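Local coordinates for regulatory Subunit of Protein Kinase A (cAMP-dependent) from Euglena gracilis (Euglena gracilis, PDB 6RSX) that binds cyclic AMP in two tandem cyclic nucleotide-binding domains and, as a protein kinase A regulatory subunit, probably controls the kinase's catalytic subunit, at residues K25-L39 / S52-T64. Sequence-based numbering, arbitrary orientation.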
ATOM      1  N   LYS A  25      18.378   9.572 -25.657  1.00 77.36           N
ATOM      2  CA  LYS A  25      19.467   9.345 -24.719  1.00 73.10           C
ATOM      3  C   LYS A  25      19.289   7.992 -24.041  1.00 68.30           C
ATOM      4  O   LYS A  25      18.193   7.648 -23.590  1.00 64.31           O
ATOM      5  CB  LYS A  25      19.532  10.464 -23.675  1.00 67.38           C
ATOM      6  CG  LYS A  25      18.452  10.400 -22.604  1.00 72.23           C
ATOM      7  CD  LYS A  25      18.752  11.338 -21.441  1.00 56.61           C
ATOM      8  CE  LYS A  25      18.788  12.765 -21.884  1.00 57.58           C
ATOM      9  NZ  LYS A  25      18.486  13.702 -20.761  1.00 53.65           N
ATOM     10  N   GLN A  26      20.366   7.220 -23.990  1.00 64.88           N
ATOM     11  CA  GLN A  26      20.314   5.881 -23.430  1.00 71.97           C
ATOM     12  C   GLN A  26      20.386   5.927 -21.910  1.00 64.46           C
ATOM     13  O   GLN A  26      21.178   6.675 -21.328  1.00 54.38           O
ATOM     14  CB  GLN A  26      21.463   5.020 -23.970  1.00 73.11           C
ATOM     15  CG  GLN A  26      21.417   4.746 -25.468  1.00 75.27           C
ATOM     16  CD  GLN A  26      20.177   3.979 -25.887  1.00 79.88           C
ATOM     17  OE1 GLN A  26      20.053   2.777 -25.633  1.00 79.28           O
ATOM     18  NE2 GLN A  26      19.248   4.674 -26.538  1.00 86.59           N
ATOM     19  N   LEU A  27      19.554   5.117 -21.266  1.00 52.30           N
ATOM     20  CA  LEU A  27      19.746   4.865 -19.847  1.00 57.74           C
ATOM     21  C   LEU A  27      21.141   4.317 -19.601  1.00 50.21           C
ATOM     22  O   LEU A  27      21.742   3.683 -20.471  1.00 52.39           O
ATOM     23  CB  LEU A  27      18.725   3.849 -19.326  1.00 49.99           C
ATOM     24  CG  LEU A  27      17.251   4.110 -19.612  1.00 56.49           C
ATOM     25  CD1 LEU A  27      16.421   2.982 -18.996  1.00 50.95           C
ATOM     26  CD2 LEU A  27      16.829   5.455 -19.071  1.00 54.57           C
ATOM     27  N   ASN A  28      21.643   4.548 -18.390  1.00 44.14           N
ATOM     28  CA  ASN A  28      22.817   3.865 -17.878  1.00 44.16           C
ATOM     29  C   ASN A  28      22.305   2.560 -17.284  1.00 48.48           C
ATOM     30  O   ASN A  28      21.570   2.608 -16.290  1.00 47.19           O
ATOM     31  CB  ASN A  28      23.512   4.680 -16.797  1.00 43.40           C
ATOM     32  CG  ASN A  28      24.734   3.989 -16.229  1.00 52.30           C
ATOM     33  OD1 ASN A  28      24.693   2.823 -15.801  1.00 57.76           O
ATOM     34  ND2 ASN A  28      25.840   4.724 -16.193  1.00 47.09           N
ATOM     35  N   PRO A  29      22.631   1.397 -17.863  1.00 50.14           N
ATOM     36  CA  PRO A  29      22.011   0.152 -17.365  1.00 46.94           C
ATOM     37  C   PRO A  29      22.315  -0.104 -15.902  1.00 44.05           C
ATOM     38  O   PRO A  29      21.507  -0.748 -15.223  1.00 44.39           O
ATOM     39  CB  PRO A  29      22.603  -0.950 -18.272  1.00 48.83           C
ATOM     40  CG  PRO A  29      23.187  -0.227 -19.462  1.00 56.46           C
ATOM     41  CD  PRO A  29      23.572   1.161 -18.977  1.00 48.64           C
ATOM     42  N   GLU A  30      23.459   0.378 -15.404  1.00 46.97           N
ATOM     43  CA  GLU A  30      23.834   0.172 -14.004  1.00 42.03           C
ATOM     44  C   GLU A  30      22.996   1.036 -13.069  1.00 49.25           C
ATOM     45  O   GLU A  30      22.522   0.573 -12.022  1.00 44.56           O
ATOM     46  CB  GLU A  30      25.320   0.476 -13.815  1.00 48.87           C
ATOM     47  CG  GLU A  30      25.774   0.442 -12.368  1.00 55.90           C
ATOM     48  N   THR A  31      22.821   2.310 -13.418  1.00 44.34           N
ATOM     49  CA  THR A  31      21.927   3.153 -12.642  1.00 40.34           C
ATOM     50  C   THR A  31      20.504   2.634 -12.694  1.00 41.70           C
ATOM     51  O   THR A  31      19.802   2.629 -11.680  1.00 40.38           O
ATOM     52  CB  THR A  31      21.995   4.583 -13.172  1.00 41.83           C
ATOM     53  OG1 THR A  31      23.375   4.927 -13.321  1.00 47.47           O
ATOM     54  CG2 THR A  31      21.351   5.519 -12.196  1.00 39.41           C
ATOM     55  N   LYS A  32      20.052   2.189 -13.867  1.00 41.93           N
ATOM     56  CA  LYS A  32      18.722   1.610 -13.945  1.00 37.67           C
ATOM     57  C   LYS A  32      18.592   0.450 -12.962  1.00 41.17           C
ATOM     58  O   LYS A  32      17.612   0.362 -12.218  1.00 37.25           O
ATOM     59  CB  LYS A  32      18.425   1.151 -15.372  1.00 43.03           C
ATOM     60  CG  LYS A  32      17.146   0.328 -15.498  1.00 46.13           C
ATOM     61  CD  LYS A  32      16.772   0.022 -16.949  1.00 47.67           C
ATOM     62  CE  LYS A  32      15.700  -1.084 -17.029  1.00 61.06           C
ATOM     63  NZ  LYS A  32      15.029  -1.183 -18.352  1.00 63.52           N
ATOM     64  N   ALA A  33      19.595  -0.420 -12.925  1.00 40.17           N
ATOM     65  CA  ALA A  33      19.505  -1.573 -12.027  1.00 45.92           C
ATOM     66  C   ALA A  33      19.426  -1.113 -10.581  1.00 43.49           C
ATOM     67  O   ALA A  33      18.622  -1.625  -9.792  1.00 41.96           O
ATOM     68  CB  ALA A  33      20.696  -2.511 -12.239  1.00 47.04           C
ATOM     69  N   ARG A  34      20.252  -0.136 -10.227  1.00 37.43           N
ATOM     70  CA  ARG A  34      20.263   0.415  -8.883  1.00 40.51           C
ATOM     71  C   ARG A  34      18.924   1.047  -8.510  1.00 41.92           C
ATOM     72  O   ARG A  34      18.399   0.821  -7.411  1.00 40.42           O
ATOM     73  CB  ARG A  34      21.392   1.428  -8.788  1.00 42.00           C
ATOM     74  CG  ARG A  34      21.548   1.987  -7.440  1.00 39.22           C
ATOM     75  CD  ARG A  34      22.814   2.828  -7.313  1.00 42.10           C
ATOM     76  NE  ARG A  34      22.728   3.662  -6.110  1.00 43.10           N
ATOM     77  CZ  ARG A  34      23.417   4.775  -5.922  1.00 43.00           C
ATOM     78  NH1 ARG A  34      24.253   5.220  -6.872  1.00 48.15           N
ATOM     79  NH2 ARG A  34      23.239   5.487  -4.813  1.00 40.96           N
ATOM     80  N   ILE A  35      18.350   1.855  -9.405  1.00 39.64           N
ATOM     81  CA  ILE A  35      17.040   2.425  -9.120  1.00 37.71           C
ATOM     82  C   ILE A  35      15.993   1.332  -8.980  1.00 39.76           C
ATOM     83  O   ILE A  35      15.174   1.343  -8.043  1.00 40.13           O
ATOM     84  CB  ILE A  35      16.675   3.456 -10.209  1.00 36.31           C
ATOM     85  CG1 ILE A  35      17.604   4.647 -10.081  1.00 36.13           C
ATOM     86  CG2 ILE A  35      15.221   3.863 -10.078  1.00 40.66           C
ATOM     87  CD1 ILE A  35      17.579   5.573 -11.318  1.00 36.32           C
ATOM     88  N   GLU A  36      16.017   0.344  -9.889  1.00 40.09           N
ATOM     89  CA  GLU A  36      15.066  -0.758  -9.815  1.00 45.06           C
ATOM     90  C   GLU A  36      15.128  -1.452  -8.462  1.00 39.97           C
ATOM     91  O   GLU A  36      14.088  -1.803  -7.895  1.00 40.88           O
ATOM     92  CB  GLU A  36      15.329  -1.770 -10.930  1.00 46.51           C
ATOM     93  CG  GLU A  36      15.044  -1.267 -12.320  1.00 59.60           C
ATOM     94  CD  GLU A  36      15.371  -2.303 -13.383  1.00 74.07           C
ATOM     95  OE1 GLU A  36      15.717  -3.450 -13.021  1.00 81.36           O
ATOM     96  OE2 GLU A  36      15.285  -1.967 -14.583  1.00 81.41           O
ATOM     97  N   LYS A  37      16.337  -1.656  -7.930  1.00 38.23           N
ATOM     98  CA  LYS A  37      16.472  -2.337  -6.633  1.00 39.85           C
ATOM     99  C   LYS A  37      15.772  -1.550  -5.540  1.00 38.60           C
ATOM    100  O   LYS A  37      15.072  -2.110  -4.680  1.00 37.90           O
ATOM    101  CB  LYS A  37      17.952  -2.498  -6.282  1.00 53.08           C
ATOM    102  CG  LYS A  37      18.566  -3.845  -6.643  1.00 59.32           C
ATOM    103  CD  LYS A  37      20.082  -3.713  -6.848  1.00 62.81           C
ATOM    104  CE  LYS A  37      20.785  -3.208  -5.592  1.00 64.74           C
ATOM    105  NZ  LYS A  37      20.796  -4.171  -4.445  1.00 56.14           N
ATOM    106  N   CYS A  38      15.958  -0.233  -5.574  1.00 40.22           N
ATOM    107  CA  CYS A  38      15.335   0.653  -4.608  1.00 39.37           C
ATOM    108  C   CYS A  38      13.812   0.671  -4.776  1.00 38.06           C
ATOM    109  O   CYS A  38      13.078   0.588  -3.789  1.00 39.93           O
ATOM    110  CB  CYS A  38      15.973   2.042  -4.763  1.00 41.57           C
ATOM    111  SG  CYS A  38      15.265   3.332  -3.762  1.00 41.64           S
ATOM    112  N   LEU A  39      13.313   0.734  -6.017  1.00 38.36           N
ATOM    113  CA  LEU A  39      11.882   0.890  -6.276  1.00 37.59           C
ATOM    114  C   LEU A  39      11.091  -0.402  -6.162  1.00 44.95           C
ATOM    115  O   LEU A  39       9.853  -0.365  -6.179  1.00 38.11           O
ATOM    116  CB  LEU A  39      11.653   1.482  -7.667  1.00 41.21           C
ATOM    117  CG  LEU A  39      12.303   2.850  -7.927  1.00 42.34           C
ATOM    118  CD1 LEU A  39      11.824   3.368  -9.252  1.00 44.08           C
ATOM    119  CD2 LEU A  39      12.021   3.898  -6.832  1.00 37.76           C
ATOM    120  N   SER A  52       6.850   5.094 -19.046  1.00 54.35           N
ATOM    121  CA  SER A  52       7.071   5.930 -17.874  1.00 45.56           C
ATOM    122  C   SER A  52       8.275   5.447 -17.074  1.00 48.04           C
ATOM    123  O   SER A  52       9.027   6.258 -16.525  1.00 45.20           O
ATOM    124  CB  SER A  52       5.813   5.950 -17.011  1.00 56.95           C
ATOM    125  OG  SER A  52       4.804   6.719 -17.637  1.00 57.81           O
ATOM    126  N   LEU A  53       8.474   4.124 -16.989  1.00 48.57           N
ATOM    127  CA  LEU A  53       9.632   3.618 -16.258  1.00 43.69           C
ATOM    128  C   LEU A  53      10.920   4.098 -16.899  1.00 45.60           C
ATOM    129  O   LEU A  53      11.872   4.469 -16.200  1.00 43.10           O
ATOM    130  CB  LEU A  53       9.597   2.088 -16.183  1.00 48.92           C
ATOM    131  CG  LEU A  53       8.550   1.543 -15.218  1.00 54.34           C
ATOM    132  CD1 LEU A  53       8.676   0.045 -15.130  1.00 55.04           C
ATOM    133  CD2 LEU A  53       8.733   2.156 -13.860  1.00 47.36           C
ATOM    134  N   GLU A  54      10.954   4.149 -18.234  1.00 47.50           N
ATOM    135  CA  GLU A  54      12.117   4.705 -18.911  1.00 47.14           C
ATOM    136  C   GLU A  54      12.365   6.141 -18.470  1.00 41.77           C
ATOM    137  O   GLU A  54      13.519   6.576 -18.345  1.00 45.61           O
ATOM    138  CB  GLU A  54      11.922   4.636 -20.429  1.00 62.76           C
ATOM    139  CG  GLU A  54      13.140   4.167 -21.222  1.00 66.58           C
ATOM    140  CD  GLU A  54      14.152   5.266 -21.493  1.00 73.49           C
ATOM    141  OE1 GLU A  54      13.851   6.456 -21.228  1.00 77.73           O
ATOM    142  OE2 GLU A  54      15.260   4.938 -21.976  1.00 81.83           O
ATOM    143  N   VAL A  55      11.293   6.909 -18.251  1.00 44.04           N
ATOM    144  CA  VAL A  55      11.474   8.277 -17.772  1.00 41.65           C
ATOM    145  C   VAL A  55      12.050   8.271 -16.361  1.00 39.72           C
ATOM    146  O   VAL A  55      12.966   9.036 -16.041  1.00 38.38           O
ATOM    147  CB  VAL A  55      10.145   9.046 -17.829  1.00 46.18           C
ATOM    148  CG1 VAL A  55      10.302  10.400 -17.182  1.00 43.28           C
ATOM    149  CG2 VAL A  55       9.671   9.185 -19.264  1.00 48.83           C
ATOM    150  N   VAL A  56      11.515   7.407 -15.496  1.00 42.34           N
ATOM    151  CA  VAL A  56      12.036   7.308 -14.139  1.00 38.38           C
ATOM    152  C   VAL A  56      13.518   6.964 -14.165  1.00 35.86           C
ATOM    153  O   VAL A  56      14.330   7.619 -13.515  1.00 36.03           O
ATOM    154  CB  VAL A  56      11.229   6.278 -13.333  1.00 39.33           C
ATOM    155  CG1 VAL A  56      11.879   6.057 -11.961  1.00 38.93           C
ATOM    156  CG2 VAL A  56       9.803   6.729 -13.184  1.00 39.16           C
ATOM    157  N   TYR A  57      13.903   5.938 -14.946  1.00 36.53           N
ATOM    158  CA  TYR A  57      15.281   5.477 -14.882  1.00 39.84           C
ATOM    159  C   TYR A  57      16.261   6.482 -15.448  1.00 38.89           C
ATOM    160  O   TYR A  57      17.452   6.417 -15.114  1.00 41.37           O
ATOM    161  CB  TYR A  57      15.462   4.159 -15.622  1.00 42.00           C
ATOM    162  CG  TYR A  57      14.672   3.033 -15.026  1.00 40.23           C
ATOM    163  CD1 TYR A  57      14.614   2.848 -13.648  1.00 38.38           C
ATOM    164  CD2 TYR A  57      13.965   2.165 -15.842  1.00 46.08           C
ATOM    165  CE1 TYR A  57      13.874   1.780 -13.099  1.00 44.91           C
ATOM    166  CE2 TYR A  57      13.228   1.095 -15.299  1.00 48.23           C
ATOM    167  CZ  TYR A  57      13.187   0.921 -13.939  1.00 47.06           C
ATOM    168  OH  TYR A  57      12.455  -0.133 -13.419  1.00 54.92           O
ATOM    169  N   SER A  58      15.811   7.382 -16.324  1.00 40.46           N
ATOM    170  CA  SER A  58      16.706   8.401 -16.839  1.00 37.35           C
ATOM    171  C   SER A  58      16.656   9.708 -16.049  1.00 40.10           C
ATOM    172  O   SER A  58      17.611  10.492 -16.128  1.00 40.36           O
ATOM    173  CB  SER A  58      16.396   8.677 -18.327  1.00 44.92           C
ATOM    174  OG  SER A  58      15.144   9.326 -18.508  1.00 47.25           O
ATOM    175  N   SER A  59      15.589   9.943 -15.277  1.00 37.41           N
ATOM    176  CA  SER A  59      15.358  11.211 -14.593  1.00 36.89           C
ATOM    177  C   SER A  59      15.687  11.200 -13.105  1.00 36.35           C
ATOM    178  O   SER A  59      16.059  12.248 -12.567  1.00 38.03           O
ATOM    179  CB  SER A  59      13.886  11.640 -14.745  1.00 38.89           C
ATOM    180  OG  SER A  59      13.544  11.857 -16.117  1.00 44.24           O
ATOM    181  N   MET A  60      15.516  10.077 -12.393  1.00 36.41           N
ATOM    182  CA  MET A  60      15.727  10.149 -10.948  1.00 32.37           C
ATOM    183  C   MET A  60      17.166  10.527 -10.628  1.00 30.91           C
ATOM    184  O   MET A  60      18.108  10.135 -11.329  1.00 35.28           O
ATOM    185  CB  MET A  60      15.366   8.812 -10.277  1.00 34.70           C
ATOM    186  CG  MET A  60      13.930   8.757  -9.924  1.00 39.96           C
ATOM    187  SD  MET A  60      13.530   7.319  -8.931  1.00 41.23           S
ATOM    188  CE  MET A  60      12.639   8.158  -7.611  1.00 48.03           C
ATOM    189  N   PHE A  61      17.346  11.304  -9.569  1.00 31.51           N
ATOM    190  CA  PHE A  61      18.663  11.738  -9.142  1.00 34.01           C
ATOM    191  C   PHE A  61      18.884  11.464  -7.651  1.00 35.76           C
ATOM    192  O   PHE A  61      17.937  11.347  -6.859  1.00 32.45           O
ATOM    193  CB  PHE A  61      18.887  13.237  -9.431  1.00 34.34           C
ATOM    194  CG  PHE A  61      17.837  14.160  -8.847  1.00 32.04           C
ATOM    195  CD1 PHE A  61      16.623  14.373  -9.504  1.00 37.44           C
ATOM    196  CD2 PHE A  61      18.079  14.830  -7.670  1.00 37.74           C
ATOM    197  CE1 PHE A  61      15.649  15.260  -8.970  1.00 37.12           C
ATOM    198  CE2 PHE A  61      17.122  15.720  -7.129  1.00 43.93           C
ATOM    199  CZ  PHE A  61      15.919  15.933  -7.786  1.00 35.66           C
ATOM    200  N   GLU A  62      20.163  11.409  -7.277  1.00 37.30           N
ATOM    201  CA  GLU A  62      20.569  11.047  -5.910  1.00 36.82           C
ATOM    202  C   GLU A  62      20.561  12.274  -5.011  1.00 39.57           C
ATOM    203  O   GLU A  62      20.929  13.385  -5.426  1.00 37.22           O
ATOM    204  CB  GLU A  62      21.978  10.449  -5.902  1.00 45.05           C
ATOM    205  CG  GLU A  62      22.128   9.199  -6.704  1.00 45.76           C
ATOM    206  CD  GLU A  62      23.568   8.677  -6.712  1.00 55.40           C
ATOM    207  OE1 GLU A  62      24.119   8.471  -7.816  1.00 62.16           O
ATOM    208  OE2 GLU A  62      24.146   8.484  -5.617  1.00 49.80           O
ATOM    209  N   LYS A  63      20.119  12.078  -3.781  1.00 33.75           N
ATOM    210  CA  LYS A  63      20.226  13.079  -2.729  1.00 33.09           C
ATOM    211  C   LYS A  63      20.658  12.345  -1.471  1.00 37.52           C
ATOM    212  O   LYS A  63      20.179  11.247  -1.232  1.00 35.90           O
ATOM    213  CB  LYS A  63      18.902  13.745  -2.430  1.00 34.31           C
ATOM    214  CG  LYS A  63      19.036  14.969  -1.537  1.00 45.31           C
ATOM    215  CD  LYS A  63      17.697  15.735  -1.430  1.00 56.39           C
ATOM    216  CE  LYS A  63      17.770  17.147  -2.055  1.00 55.52           C
ATOM    217  NZ  LYS A  63      18.559  17.215  -3.347  1.00 60.46           N
ATOM    218  N   THR A  64      21.521  12.953  -0.675  1.00 39.24           N
ATOM    219  CA  THR A  64      21.902  12.383   0.609  1.00 38.67           C
ATOM    220  C   THR A  64      21.555  13.385   1.700  1.00 39.62           C
ATOM    221  O   THR A  64      21.375  14.587   1.445  1.00 39.21           O
ATOM    222  CB  THR A  64      23.397  12.029   0.658  1.00 40.27           C
ATOM    223  OG1 THR A  64      24.166  13.230   0.493  1.00 44.02           O
ATOM    224  CG2 THR A  64      23.752  11.079  -0.462  1.00 44.38           C
TER
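With CG of Tyr-57 anti to its own carbonyl carbon (chi1 -63°), the phenol rises from helix 52-59 to meet Lys-32, whose CG stands anti to the backbone N (chi1 171°) and whose chain runs extended across the ring. Lys-32 CG sits over one face, 3.8 Å from the centroid of the Tyr-57 ring, a CH-pi contact. Ile-35 comes in at the ring edge, its CG2 3.8 Å from Tyr-57 CD1, while Leu-27 lays CD1 against Tyr-57 CB at 3.7 Å. An alanine in place of Tyr-57 would probably open a gap between the two helices and leave the aliphatic chain of Lys-32 without the face it lies on. Deeper in, Leu-39 CD1 and Val-56 CG1 meet tip to tip at 3.8 Å, and Ile-35 CG2 packs 4.0 Å from Met-60 SD; Phe-45 touches Leu-39, Val-56 and Met-60. At the start of strand 61-65, Arg-34 NH2 makes a weak, bent bond to Glu-62 OE2 (3.2 Å), part of a salt bridge, while its NE pairs with Glu-85. The helices cross at 106°, and the second runs through Met-60 into strand 61-65, consistent with the N3A motif that precedes the beta-barrel of cyclic nucleotide-binding domains.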